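Local atomic coordinates of AtFKBP42 (Arabidopsis thaliana, PDB entry 2F4E), a protein that probably accelerates cis-trans isomerisation of peptidyl-proline bonds, modulates uptake of MRP-transporter substrates into the vacuole, and regulates cell elongation and orientation. Residues S62-Y67 and I156-T161; T69-Y74 and P94-L99; V51-I56 and S118-L123. One frame throughout, in Å; residues are numbered along the deposited sequence.

Contact 1: residues S62-Y67 and I156-T161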
loop_
_atom_site.group_PDB
_atom_site.type_symbol
_atom_site.label_atom_id
_atom_site.label_comp_id
_atom_site.label_asym_id
_atom_site.label_seq_id
_atom_site.Cartn_x
_atom_site.Cartn_y
_atom_site.Cartn_z
ATOM N N SER A 62 -7.501 -16.066 -4.834
ATOM C CA SER A 62 -6.700 -16.258 -3.638
ATOM C C SER A 62 -5.694 -15.136 -3.459
ATOM O O SER A 62 -5.471 -14.335 -4.369
ATOM C CB SER A 62 -5.965 -17.601 -3.708
ATOM O OG SER A 62 -6.888 -18.671 -3.797
ATOM N N LYS A 63 -5.112 -15.074 -2.268
ATOM C CA LYS A 63 -4.101 -14.081 -1.961
ATOM C C LYS A 63 -2.890 -14.511 -2.766
ATOM O O LYS A 63 -2.775 -15.681 -3.147
ATOM C CB LYS A 63 -3.787 -14.096 -0.462
ATOM C CG LYS A 63 -4.806 -13.329 0.373
ATOM C CD LYS A 63 -4.955 -13.875 1.780
ATOM C CE LYS A 63 -3.706 -13.681 2.624
ATOM N NZ LYS A 63 -3.962 -14.121 4.049
ATOM N N PRO A 64 -1.971 -13.579 -3.047
ATOM C CA PRO A 64 -0.781 -13.925 -3.823
ATOM C C PRO A 64 0.207 -14.721 -3.002
ATOM O O PRO A 64 0.153 -14.710 -1.775
ATOM C CB PRO A 64 -0.219 -12.568 -4.201
ATOM C CG PRO A 64 -0.518 -11.763 -2.960
ATOM C CD PRO A 64 -1.947 -12.159 -2.656
ATOM N N SER A 65 1.107 -15.415 -3.681
ATOM C CA SER A 65 2.116 -16.182 -2.989
ATOM C C SER A 65 3.329 -15.278 -2.833
ATOM O O SER A 65 3.386 -14.198 -3.429
ATOM C CB SER A 65 2.484 -17.423 -3.798
ATOM O OG SER A 65 2.777 -17.100 -5.147
ATOM N N LYS A 66 4.286 -15.704 -2.016
ATOM C CA LYS A 66 5.490 -14.917 -1.818
ATOM C C LYS A 66 6.202 -14.862 -3.159
ATOM O O LYS A 66 6.126 -15.807 -3.954
ATOM C CB LYS A 66 6.413 -15.573 -0.786
ATOM C CG LYS A 66 5.732 -15.917 0.525
ATOM C CD LYS A 66 6.746 -16.183 1.643
ATOM C CE LYS A 66 7.591 -17.437 1.386
ATOM N NZ LYS A 66 8.441 -17.737 2.581
ATOM N N TYR A 67 6.883 -13.755 -3.420
ATOM C CA TYR A 67 7.630 -13.606 -4.667
ATOM C C TYR A 67 6.752 -13.368 -5.904
ATOM O O TYR A 67 7.247 -13.297 -7.029
ATOM C CB TYR A 67 8.520 -14.840 -4.878
ATOM C CG TYR A 67 9.319 -15.236 -3.641
ATOM C CD1 TYR A 67 9.685 -14.278 -2.685
ATOM C CD2 TYR A 67 9.740 -16.559 -3.443
ATOM C CE1 TYR A 67 10.447 -14.616 -1.566
ATOM C CE2 TYR A 67 10.514 -16.917 -2.312
ATOM C CZ TYR A 67 10.857 -15.935 -1.384
ATOM O OH TYR A 67 11.603 -16.239 -0.270
ATOM N N ILE A 156 -4.453 -4.669 -9.286
ATOM C CA ILE A 156 -4.933 -5.008 -10.616
ATOM C C ILE A 156 -4.859 -6.533 -10.767
ATOM O O ILE A 156 -5.622 -7.133 -11.531
ATOM C CB ILE A 156 -4.062 -4.321 -11.702
ATOM C CG1 ILE A 156 -4.167 -2.805 -11.555
ATOM C CG2 ILE A 156 -4.494 -4.764 -13.088
ATOM C CD1 ILE A 156 -3.447 -2.039 -12.605
ATOM N N GLY A 157 -3.938 -7.149 -10.034
ATOM C CA GLY A 157 -3.789 -8.592 -10.094
ATOM C C GLY A 157 -2.356 -9.043 -9.942
ATOM O O GLY A 157 -1.447 -8.226 -10.059
ATOM N N PHE A 158 -2.169 -10.335 -9.663
ATOM C CA PHE A 158 -0.844 -10.932 -9.518
ATOM C C PHE A 158 -0.655 -12.135 -10.448
ATOM O O PHE A 158 -1.627 -12.739 -10.918
ATOM C CB PHE A 158 -0.553 -11.374 -8.079
ATOM C CG PHE A 158 -1.664 -11.134 -7.114
ATOM C CD1 PHE A 158 -2.775 -11.962 -7.106
ATOM C CD2 PHE A 158 -1.574 -10.101 -6.166
ATOM C CE1 PHE A 158 -3.787 -11.785 -6.169
ATOM C CE2 PHE A 158 -2.586 -9.906 -5.210
ATOM C CZ PHE A 158 -3.699 -10.757 -5.220
ATOM N N ASP A 159 0.595 -12.495 -10.707
ATOM C CA ASP A 159 0.849 -13.597 -11.621
ATOM C C ASP A 159 0.916 -14.978 -10.981
ATOM O O ASP A 159 0.765 -15.987 -11.666
ATOM C CB ASP A 159 2.122 -13.317 -12.433
ATOM C CG ASP A 159 3.399 -13.493 -11.623
ATOM O OD1 ASP A 159 3.342 -13.464 -10.378
ATOM O OD2 ASP A 159 4.471 -13.656 -12.245
ATOM N N GLU A 160 1.118 -15.028 -9.669
ATOM C CA GLU A 160 1.212 -16.308 -8.970
ATOM C C GLU A 160 0.387 -16.293 -7.678
ATOM O O GLU A 160 0.662 -15.516 -6.755
ATOM C CB GLU A 160 2.683 -16.615 -8.652
ATOM C CG GLU A 160 2.943 -18.041 -8.189
ATOM C CD GLU A 160 4.286 -18.193 -7.487
ATOM O OE1 GLU A 160 5.341 -17.892 -8.091
ATOM O OE2 GLU A 160 4.279 -18.617 -6.316
ATOM N N THR A 161 -0.630 -17.145 -7.612
ATOM C CA THR A 161 -1.499 -17.186 -6.433
ATOM C C THR A 161 -1.444 -18.510 -5.669
ATOM O O THR A 161 -1.098 -19.542 -6.241
ATOM C CB THR A 161 -2.964 -16.914 -6.820
ATOM O OG1 THR A 161 -3.806 -17.157 -5.689
ATOM C CG2 THR A 161 -3.402 -17.819 -7.957
#

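Contact 2: residues T69-Y74 and P94-L99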
loop_
_atom_site.group_PDB
_atom_site.type_symbol
_atom_site.label_atom_id
_atom_site.label_comp_id
_atom_site.label_asym_id
_atom_site.label_seq_id
_atom_site.Cartn_x
_atom_site.Cartn_y
_atom_site.Cartn_z
ATOM N N THR A 69 4.349 -11.446 -8.653
ATOM C CA THR A 69 4.388 -10.150 -9.318
ATOM C C THR A 69 2.997 -9.526 -9.189
ATOM O O THR A 69 1.980 -10.141 -9.535
ATOM C CB THR A 69 4.746 -10.290 -10.808
ATOM O OG1 THR A 69 6.103 -10.732 -10.922
ATOM C CG2 THR A 69 4.597 -8.965 -11.525
ATOM N N CYS A 70 2.957 -8.304 -8.687
ATOM C CA CYS A 70 1.695 -7.615 -8.495
ATOM C C CYS A 70 1.617 -6.311 -9.277
ATOM O O CYS A 70 2.558 -5.521 -9.314
ATOM C CB CYS A 70 1.496 -7.325 -7.007
ATOM S SG CYS A 70 2.018 -8.675 -5.897
ATOM N N PHE A 71 0.473 -6.102 -9.906
ATOM C CA PHE A 71 0.222 -4.881 -10.653
ATOM C C PHE A 71 -0.822 -4.140 -9.845
ATOM O O PHE A 71 -1.863 -4.709 -9.503
ATOM C CB PHE A 71 -0.271 -5.224 -12.053
ATOM C CG PHE A 71 0.817 -5.734 -12.942
ATOM C CD1 PHE A 71 1.749 -4.856 -13.491
ATOM C CD2 PHE A 71 0.964 -7.094 -13.167
ATOM C CE1 PHE A 71 2.818 -5.332 -14.253
ATOM C CE2 PHE A 71 2.026 -7.578 -13.924
ATOM C CZ PHE A 71 2.956 -6.697 -14.467
ATOM N N LEU A 72 -0.535 -2.883 -9.518
ATOM C CA LEU A 72 -1.463 -2.120 -8.702
ATOM C C LEU A 72 -1.436 -0.603 -8.866
ATOM O O LEU A 72 -0.462 -0.017 -9.347
ATOM C CB LEU A 72 -1.222 -2.468 -7.228
ATOM C CG LEU A 72 0.121 -1.982 -6.671
ATOM C CD1 LEU A 72 -0.104 -0.824 -5.742
ATOM C CD2 LEU A 72 0.811 -3.103 -5.940
ATOM N N HIS A 73 -2.540 0.010 -8.461
ATOM C CA HIS A 73 -2.706 1.455 -8.471
ATOM C C HIS A 73 -2.725 1.863 -7.001
ATOM O O HIS A 73 -3.130 1.076 -6.148
ATOM C CB HIS A 73 -4.041 1.850 -9.095
ATOM C CG HIS A 73 -3.988 2.086 -10.563
ATOM N ND1 HIS A 73 -3.047 2.918 -11.154
ATOM C CD2 HIS A 73 -4.782 1.664 -11.572
ATOM C CE1 HIS A 73 -3.272 2.988 -12.445
ATOM N NE2 HIS A 73 -4.326 2.234 -12.731
ATOM N N TYR A 74 -2.297 3.081 -6.695
ATOM C CA TYR A 74 -2.327 3.529 -5.310
ATOM C C TYR A 74 -2.041 5.010 -5.110
ATOM O O TYR A 74 -1.428 5.664 -5.952
ATOM C CB TYR A 74 -1.345 2.712 -4.463
ATOM C CG TYR A 74 0.099 3.167 -4.523
ATOM C CD1 TYR A 74 0.579 4.164 -3.670
ATOM C CD2 TYR A 74 0.988 2.601 -5.435
ATOM C CE1 TYR A 74 1.910 4.574 -3.730
ATOM C CE2 TYR A 74 2.308 3.003 -5.500
ATOM C CZ TYR A 74 2.773 3.988 -4.652
ATOM O OH TYR A 74 4.091 4.388 -4.729
ATOM N N PRO A 94 0.145 2.492 -13.402
ATOM C CA PRO A 94 0.181 1.543 -12.287
ATOM C C PRO A 94 1.586 0.975 -12.140
ATOM O O PRO A 94 2.388 1.058 -13.068
ATOM C CB PRO A 94 -0.849 0.493 -12.697
ATOM C CG PRO A 94 -0.753 0.491 -14.171
ATOM C CD PRO A 94 -0.668 1.969 -14.513
ATOM N N ILE A 95 1.901 0.423 -10.975
ATOM C CA ILE A 95 3.234 -0.120 -10.785
ATOM C C ILE A 95 3.266 -1.627 -10.728
ATOM O O ILE A 95 2.239 -2.294 -10.594
ATOM C CB ILE A 95 3.908 0.406 -9.492
ATOM C CG1 ILE A 95 3.060 0.047 -8.269
ATOM C CG2 ILE A 95 4.125 1.907 -9.598
ATOM C CD1 ILE A 95 3.809 0.132 -6.951
ATOM N N GLU A 96 4.474 -2.152 -10.851
ATOM C CA GLU A 96 4.714 -3.581 -10.780
ATOM C C GLU A 96 5.521 -3.770 -9.517
ATOM O O GLU A 96 6.624 -3.253 -9.402
ATOM C CB GLU A 96 5.529 -4.050 -11.980
ATOM C CG GLU A 96 5.867 -5.527 -11.965
ATOM C CD GLU A 96 6.578 -5.968 -13.234
ATOM O OE1 GLU A 96 6.269 -5.408 -14.308
ATOM O OE2 GLU A 96 7.450 -6.861 -13.154
ATOM N N LEU A 97 4.961 -4.497 -8.566
ATOM C CA LEU A 97 5.623 -4.742 -7.298
ATOM C C LEU A 97 5.903 -6.232 -7.136
ATOM O O LEU A 97 4.972 -7.043 -7.081
ATOM C CB LEU A 97 4.720 -4.266 -6.163
ATOM C CG LEU A 97 5.225 -4.438 -4.729
ATOM C CD1 LEU A 97 6.312 -3.422 -4.439
ATOM C CD2 LEU A 97 4.074 -4.237 -3.767
ATOM N N VAL A 98 7.179 -6.596 -7.069
ATOM C CA VAL A 98 7.535 -8.000 -6.894
ATOM C C VAL A 98 7.745 -8.265 -5.406
ATOM O O VAL A 98 8.730 -7.827 -4.813
ATOM C CB VAL A 98 8.818 -8.376 -7.682
ATOM C CG1 VAL A 98 9.175 -9.829 -7.443
ATOM C CG2 VAL A 98 8.605 -8.139 -9.170
ATOM N N LEU A 99 6.786 -8.953 -4.801
ATOM C CA LEU A 99 6.853 -9.284 -3.388
ATOM C C LEU A 99 8.160 -9.994 -3.047
ATOM O O LEU A 99 8.520 -10.990 -3.683
ATOM C CB LEU A 99 5.669 -10.171 -3.028
ATOM C CG LEU A 99 4.340 -9.426 -3.128
ATOM C CD1 LEU A 99 3.160 -10.402 -3.171
ATOM C CD2 LEU A 99 4.233 -8.489 -1.952
#

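Contact 3: residues V51-I56 and S118-L123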
loop_
_atom_site.group_PDB
_atom_site.type_symbol
_atom_site.label_atom_id
_atom_site.label_comp_id
_atom_site.label_asym_id
_atom_site.label_seq_id
_atom_site.Cartn_x
_atom_site.Cartn_y
_atom_site.Cartn_z
ATOM N N VAL A 51 1.697 -2.457 10.588
ATOM C CA VAL A 51 0.839 -2.471 9.412
ATOM C C VAL A 51 -0.569 -2.949 9.733
ATOM O O VAL A 51 -0.748 -3.959 10.408
ATOM C CB VAL A 51 1.408 -3.386 8.301
ATOM C CG1 VAL A 51 0.527 -3.310 7.067
ATOM C CG2 VAL A 51 2.825 -2.984 7.947
ATOM N N SER A 52 -1.566 -2.212 9.252
ATOM C CA SER A 52 -2.969 -2.576 9.458
ATOM C C SER A 52 -3.775 -2.213 8.214
ATOM O O SER A 52 -3.338 -1.377 7.417
ATOM C CB SER A 52 -3.526 -1.877 10.704
ATOM O OG SER A 52 -3.444 -0.471 10.581
ATOM N N LYS A 53 -4.951 -2.816 8.054
ATOM C CA LYS A 53 -5.752 -2.583 6.847
ATOM C C LYS A 53 -7.268 -2.528 7.019
ATOM O O LYS A 53 -7.842 -3.170 7.890
ATOM C CB LYS A 53 -5.453 -3.679 5.825
ATOM C CG LYS A 53 -6.244 -3.573 4.531
ATOM C CD LYS A 53 -5.978 -4.735 3.578
ATOM C CE LYS A 53 -6.539 -6.030 4.112
ATOM N NZ LYS A 53 -6.292 -7.148 3.184
ATOM N N GLN A 54 -7.906 -1.760 6.146
ATOM C CA GLN A 54 -9.360 -1.603 6.095
ATOM C C GLN A 54 -9.747 -1.847 4.637
ATOM O O GLN A 54 -9.275 -1.140 3.752
ATOM C CB GLN A 54 -9.770 -0.178 6.446
ATOM C CG GLN A 54 -9.495 0.291 7.850
ATOM C CD GLN A 54 -10.072 1.681 8.090
ATOM O OE1 GLN A 54 -9.646 2.663 7.483
ATOM N NE2 GLN A 54 -11.058 1.762 8.966
ATOM N N ILE A 55 -10.617 -2.817 4.387
ATOM C CA ILE A 55 -11.035 -3.125 3.023
ATOM C C ILE A 55 -12.172 -2.228 2.552
ATOM O O ILE A 55 -13.172 -2.043 3.247
ATOM C CB ILE A 55 -11.469 -4.606 2.897
ATOM C CG1 ILE A 55 -10.260 -5.514 3.120
ATOM C CG2 ILE A 55 -12.074 -4.865 1.539
ATOM C CD1 ILE A 55 -10.604 -7.002 3.173
ATOM N N ILE A 56 -12.003 -1.668 1.361
ATOM C CA ILE A 56 -12.997 -0.779 0.766
ATOM C C ILE A 56 -13.902 -1.591 -0.151
ATOM O O ILE A 56 -15.130 -1.501 -0.088
ATOM C CB ILE A 56 -12.312 0.319 -0.082
ATOM C CG1 ILE A 56 -11.539 1.271 0.828
ATOM C CG2 ILE A 56 -13.350 1.045 -0.954
ATOM C CD1 ILE A 56 -10.838 2.400 0.093
ATOM N N SER A 118 -7.197 -10.113 -5.793
ATOM C CA SER A 118 -7.176 -9.346 -7.027
ATOM C C SER A 118 -8.433 -8.511 -7.157
ATOM O O SER A 118 -9.538 -9.009 -6.926
ATOM C CB SER A 118 -7.067 -10.280 -8.228
ATOM O OG SER A 118 -7.130 -9.528 -9.429
ATOM N N GLY A 119 -8.260 -7.247 -7.532
ATOM C CA GLY A 119 -9.396 -6.358 -7.685
ATOM C C GLY A 119 -9.812 -5.717 -6.376
ATOM O O GLY A 119 -10.737 -4.899 -6.333
ATOM N N GLU A 120 -9.137 -6.084 -5.293
ATOM C CA GLU A 120 -9.473 -5.508 -4.001
ATOM C C GLU A 120 -8.939 -4.084 -3.877
ATOM O O GLU A 120 -7.906 -3.731 -4.444
ATOM C CB GLU A 120 -8.904 -6.359 -2.867
ATOM C CG GLU A 120 -9.353 -5.922 -1.503
ATOM C CD GLU A 120 -8.804 -6.790 -0.392
ATOM O OE1 GLU A 120 -8.960 -8.039 -0.463
ATOM O OE2 GLU A 120 -8.226 -6.208 0.552
ATOM N N ARG A 121 -9.658 -3.271 -3.118
ATOM C CA ARG A 121 -9.275 -1.890 -2.891
ATOM C C ARG A 121 -9.319 -1.689 -1.381
ATOM O O ARG A 121 -10.335 -1.976 -0.752
ATOM C CB ARG A 121 -10.271 -0.972 -3.590
ATOM C CG ARG A 121 -9.823 0.461 -3.733
ATOM C CD ARG A 121 -10.569 1.108 -4.898
ATOM N NE ARG A 121 -10.134 2.483 -5.139
ATOM C CZ ARG A 121 -10.451 3.196 -6.222
ATOM N NH1 ARG A 121 -11.199 2.660 -7.183
ATOM N NH2 ARG A 121 -10.065 4.468 -6.324
ATOM N N ALA A 122 -8.221 -1.215 -0.799
ATOM C CA ALA A 122 -8.174 -1.021 0.641
ATOM C C ALA A 122 -7.265 0.095 1.094
ATOM O O ALA A 122 -6.471 0.630 0.321
ATOM C CB ALA A 122 -7.744 -2.304 1.315
ATOM N N LEU A 123 -7.402 0.446 2.366
ATOM C CA LEU A 123 -6.571 1.473 2.978
ATOM C C LEU A 123 -5.493 0.738 3.754
ATOM O O LEU A 123 -5.778 -0.246 4.437
ATOM C CB LEU A 123 -7.391 2.324 3.939
ATOM C CG LEU A 123 -8.506 3.201 3.363
ATOM C CD1 LEU A 123 -9.121 4.032 4.503
ATOM C CD2 LEU A 123 -7.949 4.118 2.261
#

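Contact 1: residues S62-Y67 and I156-T161
Pro64 lies over one face of the Phe158 ring, the apolar heart of this contact. Its CB stands 3.5 Å from the centroid of the Phe158 ring in a CH-pi interaction, 16° off the ring normal, while Pro64 CD reaches Phe158 CZ at 3.4 Å, so the proline ring spans the aromatic face from CD2 to CZ. Proline suits the place, being rigid and offering C-H groups to the pi cloud. The phenyl ring is brought under it by a strained torsion, with CG nearly eclipsing the backbone N (chi1 1°).

Among the polar contacts, the backbone bond is nearly straight: Ser65 N gives its hydrogen to Glu160 O at 3.1 Å and 169°. The same carbonyl oxygen takes a second hydrogen bond, from Ser68 OG. Thr161 OG1 donates to Lys63 O at 3.1 Å, coming from above the carbonyl plane; threonine thus adds a side-chain bond where the backbones meet. Ser65 OG also points to Glu160 OE2, but the modelled separation is too short for its details to be trusted.

Pro64 and Thr161 form a single, isolated beta bridge. It joins the loop ahead of strand 69-78 to the chain leaving strand 149-158, a few residues past the classic beta bulge at Ile156 and Gly157, opposite Phe71, at the surface of this FKBP-type domain.

Contact 2: residues T69-Y74 and P94-L99
Leu72 CG and Ile95 CG1 both lie between the backbone N and the carbonyl carbon of their residue (chi1 68° and 59°), which lays the two side chains alongside each other, Leu72 CG 3.9 Å from Ile95 CG1. From there Ile95 CD1 reaches the edge of the Tyr74 ring, 3.5 Å from Tyr74 CE2, the two side chains crossing at about a right angle. The phenol oxygen of Tyr74 is bonded elsewhere, to Glu86.

On this same face Cys70 pairs with Leu97. Cys70 SG touches Leu99 CD1 at 3.4 Å; cysteine suits this buried place, its short side chain fitting beside the leucine, where a longer one would probably collide. Thr69, Phe71 and Glu96 share the other face. The extended Glu96 lies beside the Phe71 ring, its carboxylate plane turned 62° from the ring, with OE1 3.5 Å from Phe71 CE1, and its CG rests against Thr69 CG2 at 3.7 Å. Long aliphatic carbons let this glutamate pack while the carboxylate of this exposed residue stays near the surface.

At the far end Pro94 CB sits over one face of the His73 imidazole, 3.7 Å from the centroid of that ring. His73 ND1 is held by Thr88 OG1, and its ring stacks with Trp89. Putting an alanine at His73 would probably leave Pro94 without the ring it packs on and deprive Thr88 and Trp89 of a partner.

Paired backbone bonds of Cys70 with Leu97 and Leu72 with Ile95 hold the strands, the shortest being Leu97 N to Cys70 O at 2.7 Å. Cys70, Leu72 and Leu97 all pack on Val113 of helix 107-113: this is the antiparallel sheet covering a short helix that defines the FKBP fold.

Contact 3: residues V51-I56 and S118-L123
Gln54 and Leu123 form a hydrogen-bonded antiparallel pair, and Ile55 and Ala122 the non-hydrogen-bonded pair beside it, on strands whose directions differ by 135°, with Leu123 N reaching Gln54 O at 2.8 Å and Gln54 N returning a bond to Leu123 O.

Ala122 CB lies 3.1 Å from Gln54 O, a close approach that the small alanine suits, since atoms beyond CB would have to turn away from that carbonyl. The same CB meets the aliphatic part of Lys53, 3.8 Å from Lys53 CD. The lysine chain bends at chi3 (69°), carrying NZ toward the carboxylate of the extended Glu120, which arrives from the opposite direction. Lys53 NZ and Glu120 OE2, 3.4 Å apart, form a salt bridge whose hydrogen bond is weak; the stronger polar partner of the ammonium is Ser115 OG. Both residues are buried, where an uncompensated charge would be costly, and their opposite charges probably offset each other. Ile55 crosses the Glu120 side chain at about a right angle, with CG1 3.3 Å from Glu120 OE2, and lays hydrocarbon against the carboxylate, probably screening it in part from solvent.

On the other face Leu123 spreads its two methyls: CD1 touches Gln54 OE1, and CD2 lies 4.0 Å from Ile56 CD1. Where the chain turns a corner, Ile56 N still finds Arg121 O at 2.7 Å. The amide nitrogen of Gln54 turns to the carbonyls of Val40 and Ser42.

Pro38, in the N-terminal loop, packs on both Ile56 and Leu123, and Ala122 touches Met116 in the loop after helix 107-113. Strand 51-55 pairs with strand 45-48 as well as with 121-126, which in turn adjoins strand 149-158, where Glu154 forms a salt bridge with Arg121.

All three contacts reach one antiparallel sheet. Contacts 1 and 2 have centres about 10 Å apart and touch directly, since strands 69-78 and 149-158 are neighbours: Asp159 OD1 meets Thr69 N. Contact 3 lies about 15 Å from contact 1 and 14 Å from contact 2, centre to centre; it touches contact 1 through Ser118, whereas its nearest atoms to contact 2 are about 7 Å away. Along the chain, contact 2 falls wholly between the two halves of both other contacts, while the segments of contacts 1 and 3 alternate. Strand 149-158, lying between strands 69-78 and 121-126, thus ties early and late parts of the chain into one FKBP-type domain.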